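Long-range contact in fructose-2,6-bisphosphatase TIGAR B (Danio rerio, PDB 3E9D), which probably hydrolyses fructose-2,6-bisphosphate to fructose 6-phosphate and phosphate, lowering its level in the cell and so restraining glycolysis: residues I27-A40 / L59-N72. Residues are numbered along the deposited sequence; the frame is centred on the assembly and turned at random.
With PO4 (phosphate ion), chain C.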
ATOM      1  N   ILE A  27      -2.101  -4.410 -19.064  1.00 26.88           N
ATOM      2  CA  ILE A  27      -1.209  -3.528 -19.781  1.00 26.89           C
ATOM      3  C   ILE A  27      -0.030  -3.138 -18.876  1.00 26.08           C
ATOM      4  O   ILE A  27      -0.189  -2.381 -17.915  1.00 25.66           O
ATOM      5  CB  ILE A  27      -1.983  -2.314 -20.327  1.00 27.43           C
ATOM      6  CG1 ILE A  27      -3.194  -2.814 -21.131  1.00 28.98           C
ATOM      7  CG2 ILE A  27      -1.080  -1.488 -21.229  1.00 28.82           C
ATOM      8  CD1 ILE A  27      -4.241  -1.763 -21.402  1.00 32.07           C
ATOM      9  N   ASP A  28       1.154  -3.661 -19.179  1.00 25.54           N
ATOM     10  CA  ASP A  28       2.282  -3.560 -18.256  1.00 25.98           C
ATOM     11  C   ASP A  28       3.223  -2.389 -18.617  1.00 26.03           C
ATOM     12  O   ASP A  28       4.410  -2.568 -18.830  1.00 26.48           O
ATOM     13  CB  ASP A  28       3.031  -4.904 -18.202  1.00 25.97           C
ATOM     14  CG  ASP A  28       3.895  -5.067 -16.946  1.00 26.25           C
ATOM     15  OD1 ASP A  28       3.797  -4.265 -15.995  1.00 26.47           O
ATOM     16  OD2 ASP A  28       4.673  -6.031 -16.900  1.00 26.72           O
ATOM     17  N   THR A  29       2.670  -1.188 -18.658  1.00 26.04           N
ATOM     18  CA  THR A  29       3.406   0.015 -19.038  1.00 26.63           C
ATOM     19  C   THR A  29       4.494   0.425 -18.024  1.00 25.16           C
ATOM     20  O   THR A  29       4.369   0.167 -16.821  1.00 24.10           O
ATOM     21  CB  THR A  29       2.454   1.187 -19.125  1.00 27.19           C
ATOM     22  OG1 THR A  29       1.761   1.278 -17.876  1.00 31.11           O
ATOM     23  CG2 THR A  29       1.432   0.981 -20.214  1.00 29.22           C
ATOM     24  N   PRO A  30       5.562   1.082 -18.519  1.00 24.46           N
ATOM     25  CA  PRO A  30       6.591   1.617 -17.639  1.00 23.29           C
ATOM     26  C   PRO A  30       6.265   3.015 -17.083  1.00 22.52           C
ATOM     27  O   PRO A  30       5.321   3.669 -17.539  1.00 22.53           O
ATOM     28  CB  PRO A  30       7.827   1.673 -18.547  1.00 23.72           C
ATOM     29  CG  PRO A  30       7.247   1.952 -19.939  1.00 24.40           C
ATOM     30  CD  PRO A  30       5.937   1.174 -19.952  1.00 24.16           C
ATOM     31  N   LEU A  31       7.055   3.460 -16.104  1.00 21.18           N
ATOM     32  CA  LEU A  31       7.000   4.837 -15.625  1.00 19.78           C
ATOM     33  C   LEU A  31       7.257   5.789 -16.781  1.00 18.88           C
ATOM     34  O   LEU A  31       8.051   5.489 -17.674  1.00 18.35           O
ATOM     35  CB  LEU A  31       8.079   5.083 -14.566  1.00 19.89           C
ATOM     36  CG  LEU A  31       8.014   4.331 -13.227  1.00 20.79           C
ATOM     37  CD1 LEU A  31       9.214   4.718 -12.335  1.00 21.11           C
ATOM     38  CD2 LEU A  31       6.710   4.627 -12.539  1.00 21.15           C
ATOM     39  N   SER A  32       6.575   6.923 -16.753  1.00 17.56           N
ATOM     40  CA  SER A  32       6.888   8.035 -17.636  1.00 17.63           C
ATOM     41  C   SER A  32       8.050   8.812 -17.016  1.00 17.20           C
ATOM     42  O   SER A  32       8.503   8.499 -15.899  1.00 17.02           O
ATOM     43  CB  SER A  32       5.676   8.946 -17.766  1.00 17.12           C
ATOM     44  OG  SER A  32       5.437   9.609 -16.539  1.00 18.70           O
ATOM     45  N   ASP A  33       8.538   9.815 -17.735  1.00 17.25           N
ATOM     46  CA  ASP A  33       9.553  10.714 -17.171  1.00 16.94           C
ATOM     47  C   ASP A  33       9.095  11.326 -15.852  1.00 16.79           C
ATOM     48  O   ASP A  33       9.867  11.393 -14.884  1.00 16.07           O
ATOM     49  CB  ASP A  33       9.945  11.836 -18.127  1.00 16.17           C
ATOM     50  CG  ASP A  33      11.163  12.620 -17.607  1.00 17.99           C
ATOM     51  OD1 ASP A  33      12.215  11.971 -17.382  1.00 19.28           O
ATOM     52  OD2 ASP A  33      11.072  13.849 -17.376  1.00 15.78           O
ATOM     53  N   THR A  34       7.837  11.761 -15.807  1.00 16.79           N
ATOM     54  CA  THR A  34       7.255  12.279 -14.565  1.00 16.13           C
ATOM     55  C   THR A  34       7.326  11.241 -13.428  1.00 16.32           C
ATOM     56  O   THR A  34       7.709  11.574 -12.305  1.00 15.38           O
ATOM     57  CB  THR A  34       5.806  12.705 -14.795  1.00 16.36           C
ATOM     58  OG1 THR A  34       5.774  13.673 -15.843  1.00 17.94           O
ATOM     59  CG2 THR A  34       5.189  13.307 -13.543  1.00 15.57           C
ATOM     60  N   GLY A  35       6.977   9.991 -13.739  1.00 16.22           N
ATOM     61  CA  GLY A  35       6.987   8.903 -12.757  1.00 17.18           C
ATOM     62  C   GLY A  35       8.356   8.653 -12.154  1.00 17.01           C
ATOM     63  O   GLY A  35       8.471   8.399 -10.961  1.00 16.78           O
ATOM     64  N   HIS A  36       9.387   8.690 -13.000  1.00 17.63           N
ATOM     65  CA  HIS A  36      10.767   8.557 -12.564  1.00 17.86           C
ATOM     66  C   HIS A  36      11.108   9.647 -11.562  1.00 17.75           C
ATOM     67  O   HIS A  36      11.757   9.382 -10.556  1.00 17.57           O
ATOM     68  CB  HIS A  36      11.717   8.647 -13.763  1.00 18.02           C
ATOM     69  CG  HIS A  36      11.884   7.350 -14.481  1.00 18.82           C
ATOM     70  ND1 HIS A  36      12.807   6.401 -14.091  1.00 19.62           N
ATOM     71  CD2 HIS A  36      11.222   6.823 -15.538  1.00 18.67           C
ATOM     72  CE1 HIS A  36      12.730   5.357 -14.897  1.00 21.23           C
ATOM     73  NE2 HIS A  36      11.776   5.588 -15.786  1.00 20.69           N
ATOM     74  N   GLN A  37      10.660  10.866 -11.845  1.00 17.71           N
ATOM     75  CA  GLN A  37      10.882  11.994 -10.934  1.00 18.44           C
ATOM     76  C   GLN A  37      10.141  11.832  -9.623  1.00 17.86           C
ATOM     77  O   GLN A  37      10.686  12.133  -8.555  1.00 17.61           O
ATOM     78  CB  GLN A  37      10.410  13.302 -11.577  1.00 18.45           C
ATOM     79  CG  GLN A  37      11.341  13.849 -12.581  1.00 21.06           C
ATOM     80  CD  GLN A  37      10.738  15.017 -13.310  1.00 23.33           C
ATOM     81  OE1 GLN A  37      10.802  16.140 -12.835  1.00 24.30           O
ATOM     82  NE2 GLN A  37      10.139  14.757 -14.471  1.00 21.89           N
ATOM     83  N   GLN A  38       8.889  11.396  -9.699  1.00 17.24           N
ATOM     84  CA  GLN A  38       8.105  11.255  -8.471  1.00 17.95           C
ATOM     85  C   GLN A  38       8.699  10.156  -7.590  1.00 17.98           C
ATOM     86  O   GLN A  38       8.767  10.315  -6.374  1.00 17.89           O
ATOM     87  CB  GLN A  38       6.639  10.958  -8.765  1.00 18.33           C
ATOM     88  CG  GLN A  38       5.909  12.043  -9.552  1.00 17.36           C
ATOM     89  CD  GLN A  38       4.525  11.562  -9.965  1.00 17.96           C
ATOM     90  OE1 GLN A  38       4.313  10.368 -10.189  1.00 19.39           O
ATOM     91  NE2 GLN A  38       3.584  12.478 -10.052  1.00 13.86           N
ATOM     92  N   ALA A  39       9.148   9.065  -8.221  1.00 18.29           N
ATOM     93  CA  ALA A  39       9.744   7.919  -7.507  1.00 18.04           C
ATOM     94  C   ALA A  39      11.031   8.322  -6.812  1.00 17.94           C
ATOM     95  O   ALA A  39      11.280   7.915  -5.679  1.00 18.34           O
ATOM     96  CB  ALA A  39       9.997   6.739  -8.461  1.00 16.72           C
ATOM     97  N   ALA A  40      11.854   9.118  -7.495  1.00 17.98           N
ATOM     98  CA  ALA A  40      13.106   9.615  -6.916  1.00 17.46           C
ATOM     99  C   ALA A  40      12.855  10.532  -5.709  1.00 17.69           C
ATOM    100  O   ALA A  40      13.567  10.450  -4.687  1.00 17.57           O
ATOM    101  CB  ALA A  40      13.945  10.325  -7.989  1.00 17.45           C
ATOM    102  N   LEU A  59       4.009  -5.939 -11.378  1.00 20.73           N
ATOM    103  CA  LEU A  59       3.829  -5.022 -12.522  1.00 20.29           C
ATOM    104  C   LEU A  59       4.986  -4.019 -12.632  1.00 19.72           C
ATOM    105  O   LEU A  59       5.451  -3.507 -11.627  1.00 18.04           O
ATOM    106  CB  LEU A  59       2.465  -4.301 -12.445  1.00 20.05           C
ATOM    107  CG  LEU A  59       1.245  -5.253 -12.487  1.00 20.91           C
ATOM    108  CD1 LEU A  59      -0.069  -4.524 -12.140  1.00 19.18           C
ATOM    109  CD2 LEU A  59       1.161  -5.933 -13.842  1.00 21.90           C
ATOM    110  N   GLN A  60       5.453  -3.793 -13.862  1.00 19.62           N
ATOM    111  CA  GLN A  60       6.669  -3.017 -14.121  1.00 19.65           C
ATOM    112  C   GLN A  60       6.648  -1.636 -13.449  1.00 19.14           C
ATOM    113  O   GLN A  60       7.640  -1.239 -12.829  1.00 19.45           O
ATOM    114  CB  GLN A  60       6.911  -2.872 -15.631  1.00 20.06           C
ATOM    115  CG  GLN A  60       8.103  -1.985 -15.959  1.00 23.76           C
ATOM    116  CD  GLN A  60       8.403  -1.854 -17.443  1.00 27.50           C
ATOM    117  OE1 GLN A  60       7.514  -1.955 -18.302  1.00 30.28           O
ATOM    118  NE2 GLN A  60       9.670  -1.609 -17.752  1.00 28.27           N
ATOM    119  N   ARG A  61       5.527  -0.916 -13.560  1.00 18.34           N
ATOM    120  CA  ARG A  61       5.437   0.444 -12.997  1.00 17.86           C
ATOM    121  C   ARG A  61       5.737   0.463 -11.491  1.00 17.96           C
ATOM    122  O   ARG A  61       6.338   1.413 -10.989  1.00 16.91           O
ATOM    123  CB  ARG A  61       4.082   1.116 -13.313  1.00 17.38           C
ATOM    124  CG  ARG A  61       2.820   0.365 -12.827  1.00 16.18           C
ATOM    125  CD  ARG A  61       1.600   0.830 -13.640  1.00 16.61           C
ATOM    126  NE  ARG A  61       0.324   0.262 -13.192  1.00 20.54           N
ATOM    127  CZ  ARG A  61      -0.216  -0.858 -13.679  1.00 21.25           C
ATOM    128  NH1 ARG A  61       0.418  -1.545 -14.620  1.00 18.84           N
ATOM    129  NH2 ARG A  61      -1.397  -1.283 -13.235  1.00 20.87           N
ATOM    130  N   ALA A  62       5.313  -0.594 -10.794  1.00 17.91           N
ATOM    131  CA  ALA A  62       5.522  -0.742  -9.348  1.00 18.30           C
ATOM    132  C   ALA A  62       6.954  -1.197  -9.029  1.00 18.90           C
ATOM    133  O   ALA A  62       7.634  -0.631  -8.135  1.00 18.18           O
ATOM    134  CB  ALA A  62       4.480  -1.741  -8.761  1.00 18.77           C
ATOM    135  N   ILE A  63       7.421  -2.215  -9.762  1.00 18.32           N
ATOM    136  CA  ILE A  63       8.814  -2.658  -9.635  1.00 18.67           C
ATOM    137  C   ILE A  63       9.825  -1.507  -9.817  1.00 17.76           C
ATOM    138  O   ILE A  63      10.751  -1.365  -9.020  1.00 17.55           O
ATOM    139  CB  ILE A  63       9.148  -3.809 -10.615  1.00 18.53           C
ATOM    140  CG1 ILE A  63       8.287  -5.040 -10.255  1.00 19.67           C
ATOM    141  CG2 ILE A  63      10.675  -4.138 -10.570  1.00 18.40           C
ATOM    142  CD1 ILE A  63       8.182  -6.066 -11.342  1.00 18.93           C
ATOM    143  N   GLN A  64       9.645  -0.706 -10.864  1.00 17.19           N
ATOM    144  CA  GLN A  64      10.532   0.452 -11.105  1.00 17.77           C
ATOM    145  C   GLN A  64      10.522   1.468  -9.961  1.00 17.43           C
ATOM    146  O   GLN A  64      11.558   2.015  -9.600  1.00 17.90           O
ATOM    147  CB  GLN A  64      10.127   1.161 -12.381  1.00 17.51           C
ATOM    148  CG  GLN A  64      10.405   0.395 -13.638  1.00 19.63           C
ATOM    149  CD  GLN A  64       9.948   1.178 -14.840  1.00 22.39           C
ATOM    150  OE1 GLN A  64       8.751   1.311 -15.093  1.00 22.41           O
ATOM    151  NE2 GLN A  64      10.906   1.735 -15.579  1.00 22.39           N
ATOM    152  N   THR A  65       9.337   1.718  -9.407  1.00 16.98           N
ATOM    153  CA  THR A  65       9.180   2.641  -8.297  1.00 16.61           C
ATOM    154  C   THR A  65       9.905   2.108  -7.073  1.00 17.11           C
ATOM    155  O   THR A  65      10.680   2.834  -6.426  1.00 15.72           O
ATOM    156  CB  THR A  65       7.684   2.889  -7.992  1.00 16.63           C
ATOM    157  OG1 THR A  65       7.071   3.452  -9.154  1.00 16.87           O
ATOM    158  CG2 THR A  65       7.498   3.857  -6.783  1.00 14.77           C
ATOM    159  N   ALA A  66       9.700   0.820  -6.785  1.00 17.27           N
ATOM    160  CA  ALA A  66      10.391   0.188  -5.662  1.00 17.72           C
ATOM    161  C   ALA A  66      11.911   0.232  -5.850  1.00 17.70           C
ATOM    162  O   ALA A  66      12.655   0.491  -4.889  1.00 17.90           O
ATOM    163  CB  ALA A  66       9.911  -1.239  -5.472  1.00 17.11           C
ATOM    164  N   GLU A  67      12.373  -0.012  -7.080  1.00 17.57           N
ATOM    165  CA  GLU A  67      13.809  -0.032  -7.351  1.00 18.77           C
ATOM    166  C   GLU A  67      14.421   1.360  -7.111  1.00 18.02           C
ATOM    167  O   GLU A  67      15.519   1.489  -6.578  1.00 17.58           O
ATOM    168  CB  GLU A  67      14.105  -0.478  -8.780  1.00 19.13           C
ATOM    169  CG  GLU A  67      13.872  -1.958  -9.029  1.00 23.48           C
ATOM    170  CD  GLU A  67      13.998  -2.324 -10.503  1.00 29.41           C
ATOM    171  OE1 GLU A  67      13.684  -1.470 -11.372  1.00 30.79           O
ATOM    172  OE2 GLU A  67      14.391  -3.476 -10.793  1.00 31.22           O
ATOM    173  N   ILE A  68      13.699   2.389  -7.528  1.00 17.98           N
ATOM    174  CA  ILE A  68      14.178   3.764  -7.379  1.00 17.54           C
ATOM    175  C   ILE A  68      14.158   4.183  -5.915  1.00 17.21           C
ATOM    176  O   ILE A  68      15.066   4.863  -5.443  1.00 17.63           O
ATOM    177  CB  ILE A  68      13.385   4.730  -8.274  1.00 17.40           C
ATOM    178  CG1 ILE A  68      13.794   4.499  -9.738  1.00 18.62           C
ATOM    179  CG2 ILE A  68      13.668   6.203  -7.905  1.00 17.25           C
ATOM    180  CD1 ILE A  68      12.724   4.922 -10.744  1.00 18.22           C
ATOM    181  N   ILE A  69      13.137   3.764  -5.184  1.00 16.56           N
ATOM    182  CA  ILE A  69      13.073   4.080  -3.772  1.00 17.39           C
ATOM    183  C   ILE A  69      14.248   3.432  -3.020  1.00 17.40           C
ATOM    184  O   ILE A  69      14.913   4.082  -2.209  1.00 17.42           O
ATOM    185  CB  ILE A  69      11.696   3.692  -3.174  1.00 17.70           C
ATOM    186  CG1 ILE A  69      10.623   4.702  -3.667  1.00 17.24           C
ATOM    187  CG2 ILE A  69      11.762   3.649  -1.660  1.00 16.48           C
ATOM    188  CD1 ILE A  69       9.181   4.248  -3.429  1.00 19.76           C
ATOM    189  N   LEU A  70      14.519   2.169  -3.319  1.00 17.72           N
ATOM    190  CA  LEU A  70      15.605   1.459  -2.638  1.00 18.66           C
ATOM    191  C   LEU A  70      16.979   1.979  -3.086  1.00 18.32           C
ATOM    192  O   LEU A  70      17.859   2.108  -2.277  1.00 18.38           O
ATOM    193  CB  LEU A  70      15.501  -0.045  -2.843  1.00 18.68           C
ATOM    194  CG  LEU A  70      14.387  -0.727  -2.035  1.00 21.64           C
ATOM    195  CD1 LEU A  70      14.243  -2.155  -2.542  1.00 21.53           C
ATOM    196  CD2 LEU A  70      14.688  -0.711  -0.533  1.00 23.07           C
ATOM    197  N   GLY A  71      17.129   2.313  -4.365  1.00 18.57           N
ATOM    198  CA  GLY A  71      18.388   2.909  -4.841  1.00 18.52           C
ATOM    199  C   GLY A  71      18.744   4.203  -4.134  1.00 18.18           C
ATOM    200  O   GLY A  71      19.919   4.501  -3.923  1.00 17.06           O
ATOM    201  N   ASN A  72      17.721   4.977  -3.773  1.00 18.41           N
ATOM    202  CA  ASN A  72      17.906   6.232  -3.035  1.00 18.06           C
ATOM    203  C   ASN A  72      18.058   6.067  -1.518  1.00 18.59           C
ATOM    204  O   ASN A  72      18.383   7.025  -0.804  1.00 17.72           O
ATOM    205  CB  ASN A  72      16.736   7.156  -3.335  1.00 18.59           C
ATOM    206  CG  ASN A  72      16.912   7.889  -4.638  1.00 18.12           C
ATOM    207  OD1 ASN A  72      17.620   8.893  -4.703  1.00 19.44           O
ATOM    208  ND2 ASN A  72      16.281   7.390  -5.689  1.00 18.94           N
TER
HETATM  209  P   PO4 C 266      -2.631   2.159 -11.055  1.00 27.55           P
HETATM  210  O1  PO4 C 266      -1.867   0.919 -11.445  1.00 25.93           O
HETATM  211  O2  PO4 C 266      -2.310   2.624  -9.654  1.00 24.64           O
HETATM  212  O3  PO4 C 266      -2.295   3.300 -11.986  1.00 28.72           O
HETATM  213  O4  PO4 C 266      -4.118   1.906 -11.184  1.00 27.85           O
HETATM  214  O   HOH W   1       3.252  -1.720 -15.309  1.00 20.04           O
HETATM  215  O   HOH W   2      10.310   3.924 -17.655  1.00 18.31           O
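Q64 reaches from helix 60-71 to the loop before helix 33-45 and takes hold of L31. From CB outward, CB lies 3.7 Å from L31 CD1, and the chain, extended beyond CG (chi2 179°), runs counter to the leucine side chain, CD coming alongside L31 CG. At the tip, OE1 accepts from L31 N at 2.9 Å, a nearly straight bond (167°) whose donor is tilted from the carbonyl plane, while P30 CA and CB also touch that oxygen. NE2 donates to a water that in turn donates to L31 O and bonds H36 NE2 in the plane of the imidazole. With an alanine here, L31 N would probably lose its acceptor and that water its bond to helix 60-71.

L31 CD1 sits over one face of the H36 ring and meets I68 CD1 tip to tip, 3.9 Å apart. Farther along, I68 CG2 packs against A39 CB at 3.8 Å, and the helix backbones come nearest at A39 and T65, their CA atoms 5.4 Å apart.

At the other end, D28 OD1 uses its syn lone pair to accept from Q60 N at 2.7 Å, in the first turn of the helix. A second water joins D28 OD1 and T29 O to R61 N and NH1. Through NE and NH2, R61 grips O1 of a phosphate ion, probably from the crystallisation liquor, that R10 and H183 also bind; it thus lines the active-site phosphate pocket beside catalytic H11. NH2 also bonds G24 O.

Segments 33-40 and 60-71 cross at -40°, axes 8.9 Å apart at closest approach, with helix 60-71 resting through A62, A66 and L70 on strands 53-56 and 81-83 of the histidine phosphatase sheet.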